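Local coordinates for Dps family DNA-binding stress response protein (Thermosynechococcus elongatus, PDB 2C41) that probably binds and oxidises iron inside a twelve-subunit cage and, as a Dps-family stress protein, may also bind DNA, at residues Q19-Y32 with Y80-L93. Sequence-based numbering, arbitrary orientation.
Sequences QANAVVMYLNYKKY and YLKVATVTPSSGQL
Lys31 reaches Ser89 and Gly91 through a fully extended side chain, with CG anti to the backbone N (chi1 169°) and every later torsion also anti. Its ammonium group NZ donates to Gly91 O at 2.8 Å, in the carbonyl plane on a lone pair with a C=O...N angle of 143°, and to Ser89 OG, also at 2.8 Å. Asp76 of a second subunit is a salt-bridge partner of NZ, and Glu101 on helix 95-122 hydrogen-bonds both Ser89 OG and Tyr32 OH. The Tyr32 ring presents CE1 at its edge to Ser89 OG.

Further back along the helix, Val24 has CG1 anti to the backbone N and CG2 anti to the carbonyl carbon, which divides its methyls between two parts of the 80-93 segment. CG1 lies between Val86 CG2, 3.6 Å away, and the CA of Pro88, while CG2 meets Ala84 CB and Leu81 CD2, both at 3.7 Å. The contact belongs to the ferritin-like four-helix bundle of Dps proteins: the long connection between helices 41-68 and 95-122 carries the short helix 80-83, a hallmark of the family, and here runs along helix 6-35, with a second subunit packing against part of the contact.

At that short helix, Val23 stands over one face of the Tyr80 ring in a CH-pi contact, CG1 being 4.2 Å from the ring centroid and 11° off its normal. Ala20 CB fits beside Ala84 CB at 4.0 Å. The Asn21 amide faces the backbone of Thr85 and Val86, just after the chain has left helix 80-83 at Ala84; two turns further along helix 6-35, the Asn28 amide lies against the backbone from Thr87 to Ser89.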
loop_
_atom_site.group_PDB
_atom_site.type_symbol
_atom_site.label_atom_id
_atom_site.label_comp_id
_atom_site.label_asym_id
_atom_site.label_seq_id
_atom_site.Cartn_x
_atom_site.Cartn_y
_atom_site.Cartn_z
ATOM N N GLN C 19 3.982 7.637 -32.967
ATOM C CA GLN C 19 4.639 6.600 -32.162
ATOM C C GLN C 19 6.158 6.734 -32.262
ATOM O O GLN C 19 6.854 6.717 -31.252
ATOM C CB GLN C 19 4.222 5.206 -32.623
ATOM C CG GLN C 19 4.966 4.084 -31.891
ATOM C CD GLN C 19 5.046 2.802 -32.689
ATOM O OE1 GLN C 19 5.846 1.917 -32.378
ATOM N NE2 GLN C 19 4.230 2.694 -33.721
ATOM N N ALA C 20 6.651 6.871 -33.492
ATOM C CA ALA C 20 8.081 7.059 -33.746
ATOM C C ALA C 20 8.611 8.295 -33.022
ATOM O O ALA C 20 9.685 8.238 -32.421
ATOM C CB ALA C 20 8.357 7.155 -35.266
ATOM N N ASN C 21 7.843 9.390 -33.064
ATOM C CA ASN C 21 8.194 10.616 -32.341
ATOM C C ASN C 21 8.289 10.403 -30.833
ATOM O O ASN C 21 9.184 10.943 -30.186
ATOM C CB ASN C 21 7.226 11.767 -32.646
ATOM C CG ASN C 21 7.438 12.369 -34.030
ATOM O OD1 ASN C 21 6.589 13.118 -34.530
ATOM N ND2 ASN C 21 8.563 12.058 -34.649
ATOM N N ALA C 22 7.377 9.605 -30.280
ATOM C CA ALA C 22 7.404 9.303 -28.845
ATOM C C ALA C 22 8.693 8.561 -28.474
ATOM O O ALA C 22 9.323 8.854 -27.449
ATOM C CB ALA C 22 6.184 8.499 -28.443
ATOM N N VAL C 23 9.086 7.604 -29.312
ATOM C CA VAL C 23 10.318 6.834 -29.085
ATOM C C VAL C 23 11.554 7.747 -29.115
ATOM O O VAL C 23 12.382 7.702 -28.204
ATOM C CB VAL C 23 10.465 5.687 -30.115
ATOM C CG1 VAL C 23 11.856 5.045 -30.026
ATOM C CG2 VAL C 23 9.354 4.646 -29.898
ATOM N N VAL C 24 11.672 8.579 -30.155
ATOM C CA VAL C 24 12.828 9.483 -30.275
ATOM C C VAL C 24 12.834 10.531 -29.161
ATOM O O VAL C 24 13.883 10.825 -28.578
ATOM C CB VAL C 24 12.894 10.159 -31.676
ATOM C CG1 VAL C 24 14.006 11.236 -31.744
ATOM C CG2 VAL C 24 13.106 9.102 -32.727
ATOM N N MET C 25 11.665 11.086 -28.861
ATOM C CA MET C 25 11.534 12.065 -27.796
ATOM C C MET C 25 11.938 11.467 -26.446
ATOM O O MET C 25 12.616 12.109 -25.638
ATOM C CB MET C 25 10.092 12.549 -27.726
ATOM C CG MET C 25 9.956 13.843 -27.008
ATOM S SD MET C 25 10.727 15.171 -27.962
ATOM C CE MET C 25 10.444 16.467 -26.767
ATOM N N TYR C 26 11.513 10.230 -26.212
ATOM C CA TYR C 26 11.909 9.522 -25.001
ATOM C C TYR C 26 13.431 9.366 -24.921
ATOM O O TYR C 26 14.048 9.692 -23.900
ATOM C CB TYR C 26 11.224 8.151 -24.908
ATOM C CG TYR C 26 11.801 7.345 -23.778
ATOM C CD1 TYR C 26 11.565 7.721 -22.455
ATOM C CD2 TYR C 26 12.625 6.249 -24.023
ATOM C CE1 TYR C 26 12.103 7.003 -21.394
ATOM C CE2 TYR C 26 13.182 5.524 -22.957
ATOM C CZ TYR C 26 12.905 5.920 -21.655
ATOM O OH TYR C 26 13.424 5.235 -20.583
ATOM N N LEU C 27 14.031 8.863 -25.996
ATOM C CA LEU C 27 15.475 8.649 -26.028
ATOM C C LEU C 27 16.246 9.969 -25.895
ATOM O O LEU C 27 17.287 10.009 -25.234
ATOM C CB LEU C 27 15.892 7.866 -27.273
ATOM C CG LEU C 27 15.390 6.415 -27.344
ATOM C CD1 LEU C 27 15.692 5.826 -28.711
ATOM C CD2 LEU C 27 15.983 5.558 -26.221
ATOM N N ASN C 28 15.720 11.039 -26.498
ATOM C CA ASN C 28 16.266 12.385 -26.259
ATOM C C ASN C 28 16.242 12.747 -24.775
ATOM O O ASN C 28 17.229 13.236 -24.240
ATOM C CB ASN C 28 15.495 13.455 -27.038
ATOM C CG ASN C 28 15.834 13.482 -28.513
ATOM O OD1 ASN C 28 15.225 14.244 -29.279
ATOM N ND2 ASN C 28 16.796 12.680 -28.925
ATOM N N TYR C 29 15.103 12.523 -24.120
ATOM C CA TYR C 29 14.984 12.794 -22.678
ATOM C C TYR C 29 16.010 12.036 -21.847
ATOM O O TYR C 29 16.553 12.575 -20.879
ATOM C CB TYR C 29 13.569 12.540 -22.164
ATOM C CG TYR C 29 12.707 13.790 -22.117
ATOM C CD1 TYR C 29 13.113 14.908 -21.375
ATOM C CD2 TYR C 29 11.488 13.855 -22.796
ATOM C CE1 TYR C 29 12.332 16.060 -21.308
ATOM C CE2 TYR C 29 10.689 15.007 -22.736
ATOM C CZ TYR C 29 11.119 16.098 -21.994
ATOM O OH TYR C 29 10.353 17.234 -21.921
ATOM N N LYS C 30 16.282 10.790 -22.235
ATOM C CA LYS C 30 17.291 10.000 -21.545
ATOM C C LYS C 30 18.678 10.626 -21.717
ATOM O O LYS C 30 19.443 10.708 -20.752
ATOM C CB LYS C 30 17.265 8.535 -21.995
ATOM C CG LYS C 30 16.045 7.744 -21.490
ATOM C CD LYS C 30 15.777 7.922 -19.983
ATOM C CE LYS C 30 16.893 7.318 -19.123
ATOM N NZ LYS C 30 16.433 6.935 -17.754
ATOM N N LYS C 31 18.988 11.091 -22.928
ATOM C CA LYS C 31 20.239 11.820 -23.140
ATOM C C LYS C 31 20.348 13.003 -22.178
ATOM O O LYS C 31 21.367 13.159 -21.497
ATOM C CB LYS C 31 20.384 12.280 -24.590
ATOM C CG LYS C 31 21.517 13.270 -24.804
ATOM C CD LYS C 31 21.696 13.557 -26.276
ATOM C CE LYS C 31 22.854 14.532 -26.513
ATOM N NZ LYS C 31 22.884 14.938 -27.947
ATOM N N TYR C 32 19.297 13.821 -22.097
ATOM C CA TYR C 32 19.324 14.989 -21.221
ATOM C C TYR C 32 19.490 14.569 -19.753
ATOM O O TYR C 32 20.307 15.131 -19.033
ATOM C CB TYR C 32 18.085 15.876 -21.408
ATOM C CG TYR C 32 17.706 16.156 -22.855
ATOM C CD1 TYR C 32 18.684 16.307 -23.853
ATOM C CD2 TYR C 32 16.369 16.307 -23.218
ATOM C CE1 TYR C 32 18.324 16.574 -25.191
ATOM C CE2 TYR C 32 16.001 16.571 -24.538
ATOM C CZ TYR C 32 16.976 16.702 -25.514
ATOM O OH TYR C 32 16.592 16.956 -26.806
ATOM N N TYR C 80 12.440 3.547 -36.839
ATOM C CA TYR C 80 12.042 4.701 -36.020
ATOM C C TYR C 80 12.572 6.030 -36.545
ATOM O O TYR C 80 11.815 6.984 -36.691
ATOM C CB TYR C 80 12.421 4.508 -34.556
ATOM C CG TYR C 80 11.516 3.526 -33.839
ATOM C CD1 TYR C 80 10.162 3.810 -33.650
ATOM C CD2 TYR C 80 12.021 2.319 -33.341
ATOM C CE1 TYR C 80 9.315 2.905 -32.995
ATOM C CE2 TYR C 80 11.187 1.410 -32.683
ATOM C CZ TYR C 80 9.839 1.718 -32.508
ATOM O OH TYR C 80 9.018 0.830 -31.849
ATOM N N LEU C 81 13.862 6.077 -36.851
ATOM C CA LEU C 81 14.476 7.312 -37.334
ATOM C C LEU C 81 14.087 7.657 -38.779
ATOM O O LEU C 81 14.282 8.792 -39.223
ATOM C CB LEU C 81 15.992 7.253 -37.166
ATOM C CG LEU C 81 16.487 7.260 -35.714
ATOM C CD1 LEU C 81 17.993 7.247 -35.675
ATOM C CD2 LEU C 81 15.968 8.463 -34.953
ATOM N N LYS C 82 13.532 6.681 -39.493
ATOM C CA LYS C 82 13.038 6.894 -40.853
ATOM C C LYS C 82 11.652 7.525 -40.867
ATOM O O LYS C 82 11.280 8.183 -41.842
ATOM C CB LYS C 82 12.988 5.574 -41.624
ATOM C CG LYS C 82 14.339 4.937 -41.859
ATOM C CD LYS C 82 14.200 3.752 -42.802
ATOM C CE LYS C 82 15.559 3.169 -43.162
ATOM N NZ LYS C 82 16.151 2.406 -42.026
ATOM N N VAL C 83 10.903 7.325 -39.783
ATOM C CA VAL C 83 9.496 7.698 -39.708
ATOM C C VAL C 83 9.311 8.949 -38.830
ATOM O O VAL C 83 8.429 9.772 -39.086
ATOM C CB VAL C 83 8.664 6.486 -39.179
ATOM C CG1 VAL C 83 7.212 6.857 -38.921
ATOM C CG2 VAL C 83 8.741 5.316 -40.164
ATOM N N ALA C 84 10.159 9.089 -37.806
ATOM C CA ALA C 84 10.069 10.218 -36.880
ATOM C C ALA C 84 10.301 11.545 -37.583
ATOM O O ALA C 84 11.131 11.645 -38.492
ATOM C CB ALA C 84 11.066 10.061 -35.721
ATOM N N THR C 85 9.554 12.557 -37.160
ATOM C CA THR C 85 9.758 13.923 -37.627
ATOM C C THR C 85 10.419 14.822 -36.581
ATOM O O THR C 85 10.932 15.880 -36.931
ATOM C CB THR C 85 8.451 14.567 -38.099
ATOM O OG1 THR C 85 7.463 14.444 -37.069
ATOM C CG2 THR C 85 7.954 13.887 -39.374
ATOM N N VAL C 86 10.406 14.416 -35.309
ATOM C CA VAL C 86 11.197 15.119 -34.291
ATOM C C VAL C 86 12.695 14.920 -34.540
ATOM O O VAL C 86 13.112 13.911 -35.111
ATOM C CB VAL C 86 10.841 14.714 -32.828
ATOM C CG1 VAL C 86 9.402 15.063 -32.520
ATOM C CG2 VAL C 86 11.098 13.251 -32.596
ATOM N N THR C 87 13.491 15.899 -34.125
ATOM C CA THR C 87 14.938 15.838 -34.312
ATOM C C THR C 87 15.567 14.911 -33.269
ATOM O O THR C 87 15.442 15.163 -32.057
ATOM C CB THR C 87 15.588 17.239 -34.195
ATOM O OG1 THR C 87 15.090 18.085 -35.239
ATOM C CG2 THR C 87 17.098 17.138 -34.310
ATOM N N PRO C 88 16.251 13.840 -33.722
ATOM C CA PRO C 88 16.999 13.059 -32.739
ATOM C C PRO C 88 18.206 13.875 -32.279
ATOM O O PRO C 88 18.881 14.506 -33.097
ATOM C CB PRO C 88 17.427 11.810 -33.522
ATOM C CG PRO C 88 17.485 12.263 -34.950
ATOM C CD PRO C 88 16.401 13.303 -35.091
ATOM N N SER C 89 18.446 13.903 -30.974
ATOM C CA SER C 89 19.493 14.750 -30.423
ATOM C C SER C 89 20.856 14.301 -30.929
ATOM O O SER C 89 21.120 13.102 -31.007
ATOM C CB SER C 89 19.465 14.714 -28.899
ATOM O OG SER C 89 20.269 15.754 -28.366
ATOM N N SER C 90 21.710 15.269 -31.256
ATOM C CA SER C 90 23.025 14.987 -31.807
ATOM C C SER C 90 24.099 15.864 -31.161
ATOM O O SER C 90 23.929 17.081 -31.033
ATOM C CB SER C 90 22.995 15.196 -33.326
ATOM O OG SER C 90 24.244 14.898 -33.914
ATOM N N GLY C 91 25.186 15.231 -30.732
ATOM C CA GLY C 91 26.377 15.943 -30.262
ATOM C C GLY C 91 26.314 16.465 -28.842
ATOM O O GLY C 91 25.293 16.342 -28.149
ATOM N N GLN C 92 27.425 17.047 -28.402
ATOM C CA GLN C 92 27.523 17.612 -27.061
ATOM C C GLN C 92 26.707 18.904 -26.988
ATOM O O GLN C 92 26.828 19.774 -27.848
ATOM C CB GLN C 92 28.989 17.872 -26.697
ATOM C CG GLN C 92 29.901 16.649 -26.819
ATOM C CD GLN C 92 29.813 15.704 -25.629
ATOM O OE1 GLN C 92 29.734 16.133 -24.476
ATOM N NE2 GLN C 92 29.853 14.404 -25.906
ATOM N N LEU C 93 25.863 19.007 -25.966
ATOM C CA LEU C 93 24.980 20.161 -25.801
ATOM C C LEU C 93 25.117 20.741 -24.402
ATOM O O LEU C 93 25.349 20.001 -23.437
ATOM C CB LEU C 93 23.518 19.753 -26.011
ATOM C CG LEU C 93 23.088 19.041 -27.301
ATOM C CD1 LEU C 93 21.620 18.638 -27.199
ATOM C CD2 LEU C 93 23.325 19.916 -28.518
#